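Local coordinates for protein Cow rumen GH26 endo-mannanase (Metagenome, PDB 6UEH) that probably hydrolyses internal beta-1,4-mannosidic linkages of mannans such as galactomannan, as a family GH26 endo-mannanase with an accessory domain, at residues Gly166-Gly178 with Gly197-Asn209. Residues are numbered along the deposited sequence; the frame is centred on the assembly and turned at random.
Sequences GKKIISGQQEIYG and GKYPAIRGFDFMN
Pro200 lays CG against CB of Gln173 at the start of a parallel pairing between 169-174 and 202-206, neighbouring strands of the TIM barrel of the GH26 domain, joined through helix 187-196 as a beta-alpha-beta unit. Ala201 gives its N-H to Ser171 OG (3.1 Å), a hydroxyl also bonded to the carbonyl of Ile477, while its CB meets Ile170 CG2. With Ile170 CG1 turned anti to the carbonyl carbon (chi1 -54°), the CG2 methyl is left anti to the N and also touches Ile202 CD1, the two isoleucines crossing nearly at right angles. From Ile202 on, the backbones alternate as donor and acceptor: Ile202 N to Ser171 O, Gln173 N to Ile202 O, Gly204 N to Gln173 O and Glu175 N to Gly204 O. Arg203, extended to NE, gives NH2 to Glu175 OE1 (2.7 Å) within the guanidinium plane, with a weak second bond from NE; the carboxylate stands 75° to that plane. Glu186 takes the arginine's NH1 and Arg223 the other carboxylate oxygen, so both charges are shared. Gly204 leaves room for Gln174, whose OE1 packs 3.2 Å from Gly204 CA, where any CB would clash. Bent at chi2 (78°), Gln174 sends NE2 to Phe205 O (2.9 Å), reaching it from above the carbonyl plane. Without the long amide arm, as with an alanine here, a gap would probably open over Gly204 and Phe205 O would lose this amide donor. The Phe205 ring brings CD2 to 3.2 Å from Glu175 OE2. Asp206 N, finally, donates to a water that in turn donates to Glu175 OE2 (2.6 Å).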
ATOM      1  N   GLY A 166       2.205   6.296 -12.642  1.00 18.69           N
ATOM      2  CA  GLY A 166       2.249   5.273 -13.671  1.00 19.80           C
ATOM      3  C   GLY A 166       3.434   5.425 -14.607  1.00 20.40           C
ATOM      4  O   GLY A 166       3.768   4.501 -15.349  1.00 20.50           O
ATOM      5  N   LYS A 167       4.075   6.590 -14.572  1.00 19.64           N
ATOM      6  CA  LYS A 167       5.226   6.861 -15.431  1.00 20.89           C
ATOM      7  C   LYS A 167       6.542   6.843 -14.653  1.00 19.61           C
ATOM      8  O   LYS A 167       7.588   6.478 -15.189  1.00 19.33           O
ATOM      9  CB  LYS A 167       5.066   8.214 -16.132  1.00 22.95           C
ATOM     10  CG  LYS A 167       3.820   8.342 -16.993  1.00 25.82           C
ATOM     11  CD  LYS A 167       3.919   9.551 -17.916  1.00 28.90           C
ATOM     12  CE  LYS A 167       2.779  10.533 -17.692  1.00 31.36           C
ATOM     13  NZ  LYS A 167       1.442   9.929 -17.963  1.00 32.27           N
ATOM     14  N   LYS A 168       6.482   7.257 -13.391  1.00 18.62           N
ATOM     15  CA  LYS A 168       7.667   7.346 -12.543  1.00 18.85           C
ATOM     16  C   LYS A 168       7.361   6.873 -11.129  1.00 18.79           C
ATOM     17  O   LYS A 168       6.205   6.623 -10.784  1.00 17.95           O
ATOM     18  CB  LYS A 168       8.189   8.787 -12.478  1.00 20.00           C
ATOM     19  CG  LYS A 168       8.350   9.497 -13.814  1.00 21.69           C
ATOM     20  CD  LYS A 168       9.628   9.082 -14.512  1.00 22.55           C
ATOM     21  CE  LYS A 168       9.855   9.906 -15.768  1.00 24.07           C
ATOM     22  NZ  LYS A 168      11.141   9.547 -16.422  1.00 24.91           N
ATOM     23  N   ILE A 169       8.404   6.757 -10.313  1.00 19.04           N
ATOM     24  CA  ILE A 169       8.231   6.644  -8.872  1.00 19.08           C
ATOM     25  C   ILE A 169       9.041   7.763  -8.213  1.00 19.21           C
ATOM     26  O   ILE A 169      10.160   8.069  -8.628  1.00 15.10           O
ATOM     27  CB  ILE A 169       8.648   5.250  -8.332  1.00 14.45           C
ATOM     28  CG1 ILE A 169       8.220   5.094  -6.869  1.00 14.21           C
ATOM     29  CG2 ILE A 169      10.146   5.009  -8.503  1.00 14.60           C
ATOM     30  CD1 ILE A 169       8.352   3.684  -6.333  1.00 15.56           C
ATOM     31  N   ILE A 170       8.455   8.403  -7.210  1.00 14.78           N
ATOM     32  CA  ILE A 170       9.096   9.542  -6.564  1.00 17.67           C
ATOM     33  C   ILE A 170       9.901   9.093  -5.350  1.00 14.82           C
ATOM     34  O   ILE A 170       9.402   8.351  -4.513  1.00 14.57           O
ATOM     35  CB  ILE A 170       8.051  10.591  -6.140  1.00 18.07           C
ATOM     36  CG1 ILE A 170       7.190  10.985  -7.342  1.00 18.70           C
ATOM     37  CG2 ILE A 170       8.727  11.812  -5.527  1.00 17.80           C
ATOM     38  CD1 ILE A 170       6.045  11.907  -7.006  1.00 19.22           C
ATOM     39  N   SER A 171      11.149   9.535  -5.253  1.00 15.05           N
ATOM     40  CA  SER A 171      11.981   9.162  -4.111  1.00 17.14           C
ATOM     41  C   SER A 171      11.531   9.873  -2.836  1.00 18.50           C
ATOM     42  O   SER A 171      11.037  10.997  -2.880  1.00 15.06           O
ATOM     43  CB  SER A 171      13.456   9.465  -4.393  1.00 15.34           C
ATOM     44  OG  SER A 171      13.642  10.820  -4.751  1.00 15.83           O
ATOM     45  N   GLY A 172      11.703   9.205  -1.701  1.00 14.82           N
ATOM     46  CA  GLY A 172      11.309   9.774  -0.426  1.00 14.79           C
ATOM     47  C   GLY A 172      12.136   9.241   0.725  1.00 15.68           C
ATOM     48  O   GLY A 172      12.783   8.203   0.605  1.00 15.28           O
ATOM     49  N   GLN A 173      12.111   9.957   1.845  1.00 15.71           N
ATOM     50  CA  GLN A 173      12.865   9.558   3.029  1.00 15.01           C
ATOM     51  C   GLN A 173      12.289  10.195   4.286  1.00 15.03           C
ATOM     52  O   GLN A 173      12.055  11.402   4.324  1.00 15.14           O
ATOM     53  CB  GLN A 173      14.341   9.938   2.887  1.00 15.36           C
ATOM     54  CG  GLN A 173      15.184   9.597   4.108  1.00 15.55           C
ATOM     55  CD  GLN A 173      15.224   8.103   4.383  1.00 15.40           C
ATOM     56  OE1 GLN A 173      15.450   7.301   3.476  1.00 15.31           O
ATOM     57  NE2 GLN A 173      14.997   7.724   5.635  1.00 15.38           N
ATOM     58  N   GLN A 174      12.064   9.381   5.312  1.00 14.93           N
ATOM     59  CA  GLN A 174      11.600   9.884   6.599  1.00 17.03           C
ATOM     60  C   GLN A 174      12.777  10.419   7.408  1.00 17.48           C
ATOM     61  O   GLN A 174      13.819   9.763   7.495  1.00 16.59           O
ATOM     62  CB  GLN A 174      10.880   8.785   7.387  1.00 14.81           C
ATOM     63  CG  GLN A 174      10.247   9.260   8.688  1.00 15.61           C
ATOM     64  CD  GLN A 174       8.930   9.987   8.464  1.00 15.37           C
ATOM     65  OE1 GLN A 174       8.287   9.823   7.427  1.00 14.99           O
ATOM     66  NE2 GLN A 174       8.525  10.794   9.437  1.00 14.88           N
ATOM     67  N   GLU A 175      12.616  11.604   7.993  1.00 15.49           N
ATOM     68  CA  GLU A 175      13.644  12.170   8.860  1.00 15.85           C
ATOM     69  C   GLU A 175      13.532  11.582  10.262  1.00 17.97           C
ATOM     70  O   GLU A 175      12.512  10.996  10.622  1.00 16.87           O
ATOM     71  CB  GLU A 175      13.543  13.699   8.924  1.00 16.03           C
ATOM     72  CG  GLU A 175      12.397  14.220   9.784  1.00 18.97           C
ATOM     73  CD  GLU A 175      12.468  15.722  10.012  1.00 19.76           C
ATOM     74  OE1 GLU A 175      13.343  16.380   9.410  1.00 19.01           O
ATOM     75  OE2 GLU A 175      11.649  16.247  10.796  1.00 16.18           O
ATOM     76  N   ILE A 176      14.587  11.753  11.049  1.00 18.83           N
ATOM     77  CA  ILE A 176      14.660  11.185  12.389  1.00 19.14           C
ATOM     78  C   ILE A 176      13.624  11.822  13.321  1.00 19.57           C
ATOM     79  O   ILE A 176      13.170  12.945  13.086  1.00 16.38           O
ATOM     80  CB  ILE A 176      16.086  11.361  12.978  1.00 16.91           C
ATOM     81  CG1 ILE A 176      16.301  10.481  14.214  1.00 19.60           C
ATOM     82  CG2 ILE A 176      16.375  12.832  13.264  1.00 17.18           C
ATOM     83  CD1 ILE A 176      16.516   9.011  13.899  1.00 19.48           C
ATOM     84  N   TYR A 177      13.232  11.086  14.358  1.00 19.96           N
ATOM     85  CA  TYR A 177      12.350  11.612  15.395  1.00 19.85           C
ATOM     86  C   TYR A 177      12.979  12.828  16.065  1.00 20.47           C
ATOM     87  O   TYR A 177      14.204  12.974  16.073  1.00 17.16           O
ATOM     88  CB  TYR A 177      12.044  10.535  16.439  1.00 19.74           C
ATOM     89  CG  TYR A 177      13.279   9.924  17.071  1.00 20.84           C
ATOM     90  CD1 TYR A 177      13.900  10.526  18.161  1.00 21.57           C
ATOM     91  CD2 TYR A 177      13.823   8.745  16.577  1.00 20.90           C
ATOM     92  CE1 TYR A 177      15.029   9.971  18.739  1.00 22.44           C
ATOM     93  CE2 TYR A 177      14.949   8.182  17.147  1.00 21.43           C
ATOM     94  CZ  TYR A 177      15.549   8.798  18.227  1.00 22.96           C
ATOM     95  OH  TYR A 177      16.672   8.237  18.794  1.00 23.62           O
ATOM     96  N   GLY A 178      12.139  13.693  16.630  1.00 21.28           N
ATOM     97  CA  GLY A 178      12.601  14.915  17.266  1.00 21.54           C
ATOM     98  C   GLY A 178      13.659  14.667  18.326  1.00 21.50           C
ATOM     99  O   GLY A 178      13.462  13.861  19.230  1.00 20.51           O
ATOM    100  N   GLY A 197      24.395  10.924  -5.231  1.00 21.69           N
ATOM    101  CA  GLY A 197      24.512  12.190  -5.931  1.00 22.76           C
ATOM    102  C   GLY A 197      23.177  12.907  -6.004  1.00 21.19           C
ATOM    103  O   GLY A 197      23.079  14.001  -6.558  1.00 19.43           O
ATOM    104  N   LYS A 198      22.146  12.286  -5.437  1.00 20.98           N
ATOM    105  CA  LYS A 198      20.794  12.833  -5.465  1.00 20.66           C
ATOM    106  C   LYS A 198      20.230  13.026  -4.062  1.00 20.13           C
ATOM    107  O   LYS A 198      20.658  12.369  -3.114  1.00 19.92           O
ATOM    108  CB  LYS A 198      19.853  11.914  -6.253  1.00 21.01           C
ATOM    109  CG  LYS A 198      20.380  11.438  -7.596  1.00 22.87           C
ATOM    110  CD  LYS A 198      20.378  12.550  -8.630  1.00 25.58           C
ATOM    111  CE  LYS A 198      20.790  12.019  -9.995  1.00 27.68           C
ATOM    112  NZ  LYS A 198      20.809  13.097 -11.021  1.00 29.05           N
ATOM    113  N   TYR A 199      19.258  13.926  -3.944  1.00 19.23           N
ATOM    114  CA  TYR A 199      18.425  14.021  -2.751  1.00 18.31           C
ATOM    115  C   TYR A 199      17.055  13.404  -3.030  1.00 18.17           C
ATOM    116  O   TYR A 199      16.579  13.438  -4.165  1.00 20.99           O
ATOM    117  CB  TYR A 199      18.249  15.475  -2.312  1.00 18.51           C
ATOM    118  CG  TYR A 199      19.403  16.072  -1.538  1.00 19.02           C
ATOM    119  CD1 TYR A 199      19.667  15.679  -0.233  1.00 18.85           C
ATOM    120  CD2 TYR A 199      20.206  17.056  -2.099  1.00 20.12           C
ATOM    121  CE1 TYR A 199      20.710  16.234   0.485  1.00 20.21           C
ATOM    122  CE2 TYR A 199      21.252  17.621  -1.390  1.00 21.47           C
ATOM    123  CZ  TYR A 199      21.499  17.205  -0.098  1.00 21.41           C
ATOM    124  OH  TYR A 199      22.537  17.761   0.615  1.00 21.41           O
ATOM    125  N   PRO A 200      16.408  12.843  -1.999  1.00 16.77           N
ATOM    126  CA  PRO A 200      15.021  12.407  -2.192  1.00 16.18           C
ATOM    127  C   PRO A 200      14.118  13.608  -2.452  1.00 16.57           C
ATOM    128  O   PRO A 200      14.395  14.693  -1.941  1.00 16.23           O
ATOM    129  CB  PRO A 200      14.675  11.733  -0.863  1.00 16.28           C
ATOM    130  CG  PRO A 200      15.578  12.396   0.129  1.00 16.00           C
ATOM    131  CD  PRO A 200      16.863  12.639  -0.613  1.00 16.38           C
ATOM    132  N   ALA A 201      13.066  13.421  -3.240  1.00 15.84           N
ATOM    133  CA  ALA A 201      12.150  14.512  -3.548  1.00 15.91           C
ATOM    134  C   ALA A 201      11.186  14.751  -2.391  1.00 15.70           C
ATOM    135  O   ALA A 201      10.875  15.895  -2.050  1.00 15.84           O
ATOM    136  CB  ALA A 201      11.383  14.216  -4.829  1.00 15.87           C
ATOM    137  N   ILE A 202      10.719  13.659  -1.795  1.00 15.39           N
ATOM    138  CA  ILE A 202       9.767  13.711  -0.692  1.00 15.20           C
ATOM    139  C   ILE A 202      10.481  13.537   0.648  1.00 17.69           C
ATOM    140  O   ILE A 202      11.319  12.651   0.804  1.00 15.19           O
ATOM    141  CB  ILE A 202       8.677  12.620  -0.850  1.00 14.90           C
ATOM    142  CG1 ILE A 202       7.785  12.934  -2.054  1.00 14.94           C
ATOM    143  CG2 ILE A 202       7.842  12.487   0.416  1.00 15.76           C
ATOM    144  CD1 ILE A 202       6.743  11.873  -2.344  1.00 14.70           C
ATOM    145  N   ARG A 203      10.161  14.395   1.610  1.00 16.92           N
ATOM    146  CA  ARG A 203      10.702  14.252   2.957  1.00 15.31           C
ATOM    147  C   ARG A 203       9.574  13.945   3.936  1.00 15.57           C
ATOM    148  O   ARG A 203       8.523  14.585   3.902  1.00 15.08           O
ATOM    149  CB  ARG A 203      11.458  15.516   3.375  1.00 15.64           C
ATOM    150  CG  ARG A 203      12.101  15.448   4.756  1.00 18.27           C
ATOM    151  CD  ARG A 203      13.166  16.531   4.910  1.00 18.13           C
ATOM    152  NE  ARG A 203      13.743  16.570   6.252  1.00 18.10           N
ATOM    153  CZ  ARG A 203      14.970  17.006   6.524  1.00 19.16           C
ATOM    154  NH1 ARG A 203      15.758  17.428   5.544  1.00 16.88           N
ATOM    155  NH2 ARG A 203      15.417  17.009   7.773  1.00 16.84           N
ATOM    156  N   GLY A 204       9.790  12.948   4.789  1.00 15.01           N
ATOM    157  CA  GLY A 204       8.787  12.537   5.753  1.00 14.85           C
ATOM    158  C   GLY A 204       9.018  13.152   7.118  1.00 15.04           C
ATOM    159  O   GLY A 204      10.140  13.157   7.627  1.00 15.23           O
ATOM    160  N   PHE A 205       7.947  13.676   7.709  1.00 16.25           N
ATOM    161  CA  PHE A 205       8.009  14.316   9.016  1.00 15.20           C
ATOM    162  C   PHE A 205       7.024  13.651   9.975  1.00 17.27           C
ATOM    163  O   PHE A 205       6.349  12.690   9.612  1.00 14.88           O
ATOM    164  CB  PHE A 205       7.699  15.814   8.907  1.00 15.36           C
ATOM    165  CG  PHE A 205       8.587  16.560   7.943  1.00 15.52           C
ATOM    166  CD1 PHE A 205       8.267  16.632   6.596  1.00 17.31           C
ATOM    167  CD2 PHE A 205       9.727  17.209   8.389  1.00 15.80           C
ATOM    168  CE1 PHE A 205       9.076  17.327   5.709  1.00 17.62           C
ATOM    169  CE2 PHE A 205      10.539  17.906   7.511  1.00 18.26           C
ATOM    170  CZ  PHE A 205      10.211  17.969   6.171  1.00 18.37           C
ATOM    171  N   ASP A 206       6.942  14.173  11.196  1.00 17.88           N
ATOM    172  CA  ASP A 206       5.987  13.672  12.184  1.00 17.99           C
ATOM    173  C   ASP A 206       5.709  14.735  13.242  1.00 17.98           C
ATOM    174  O   ASP A 206       6.632  15.374  13.742  1.00 15.72           O
ATOM    175  CB  ASP A 206       6.505  12.394  12.849  1.00 17.42           C
ATOM    176  CG  ASP A 206       5.388  11.546  13.437  1.00 17.80           C
ATOM    177  OD1 ASP A 206       4.748  11.989  14.416  1.00 16.73           O
ATOM    178  OD2 ASP A 206       5.154  10.432  12.921  1.00 17.68           O
ATOM    179  N   PHE A 207       4.435  14.909  13.588  1.00 15.46           N
ATOM    180  CA  PHE A 207       4.026  15.964  14.510  1.00 15.70           C
ATOM    181  C   PHE A 207       3.744  15.463  15.923  1.00 16.44           C
ATOM    182  O   PHE A 207       3.054  16.130  16.691  1.00 17.31           O
ATOM    183  CB  PHE A 207       2.786  16.683  13.970  1.00 17.80           C
ATOM    184  CG  PHE A 207       3.060  17.539  12.769  1.00 17.98           C
ATOM    185  CD1 PHE A 207       3.541  18.828  12.921  1.00 17.67           C
ATOM    186  CD2 PHE A 207       2.845  17.054  11.490  1.00 18.11           C
ATOM    187  CE1 PHE A 207       3.804  19.619  11.818  1.00 15.87           C
ATOM    188  CE2 PHE A 207       3.102  17.841  10.386  1.00 16.53           C
ATOM    189  CZ  PHE A 207       3.583  19.124  10.551  1.00 15.68           C
ATOM    190  N   MET A 208       4.293  14.303  16.270  1.00 17.39           N
ATOM    191  CA  MET A 208       3.972  13.653  17.539  1.00 17.22           C
ATOM    192  C   MET A 208       4.339  14.486  18.770  1.00 18.02           C
ATOM    193  O   MET A 208       3.675  14.396  19.804  1.00 17.52           O
ATOM    194  CB  MET A 208       4.666  12.289  17.616  1.00 15.92           C
ATOM    195  CG  MET A 208       6.177  12.352  17.456  1.00 16.02           C
ATOM    196  SD  MET A 208       6.921  10.714  17.320  1.00 26.55           S
ATOM    197  CE  MET A 208       6.454  10.011  18.896  1.00 21.77           C
ATOM    198  N   ASN A 209       5.382  15.304  18.666  1.00 18.64           N
ATOM    199  CA  ASN A 209       5.879  16.024  19.837  1.00 19.37           C
ATOM    200  C   ASN A 209       5.114  17.309  20.148  1.00 19.42           C
ATOM    201  O   ASN A 209       5.377  17.965  21.154  1.00 17.31           O
ATOM    202  CB  ASN A 209       7.368  16.326  19.670  1.00 19.77           C
ATOM    203  CG  ASN A 209       8.223  15.083  19.808  1.00 21.13           C
ATOM    204  OD1 ASN A 209       7.965  14.237  20.665  1.00 20.43           O
ATOM    205  ND2 ASN A 209       9.235  14.956  18.954  1.00 21.48           N
TER
HETATM  206  O   HOH W   1       5.555  10.114   7.722  1.00 21.16           O
HETATM  207  O   HOH W   2       9.432  15.601  12.026  1.00 14.16           O
HETATM  208  O   HOH W   3      11.115  12.539  19.628  1.00 21.13           O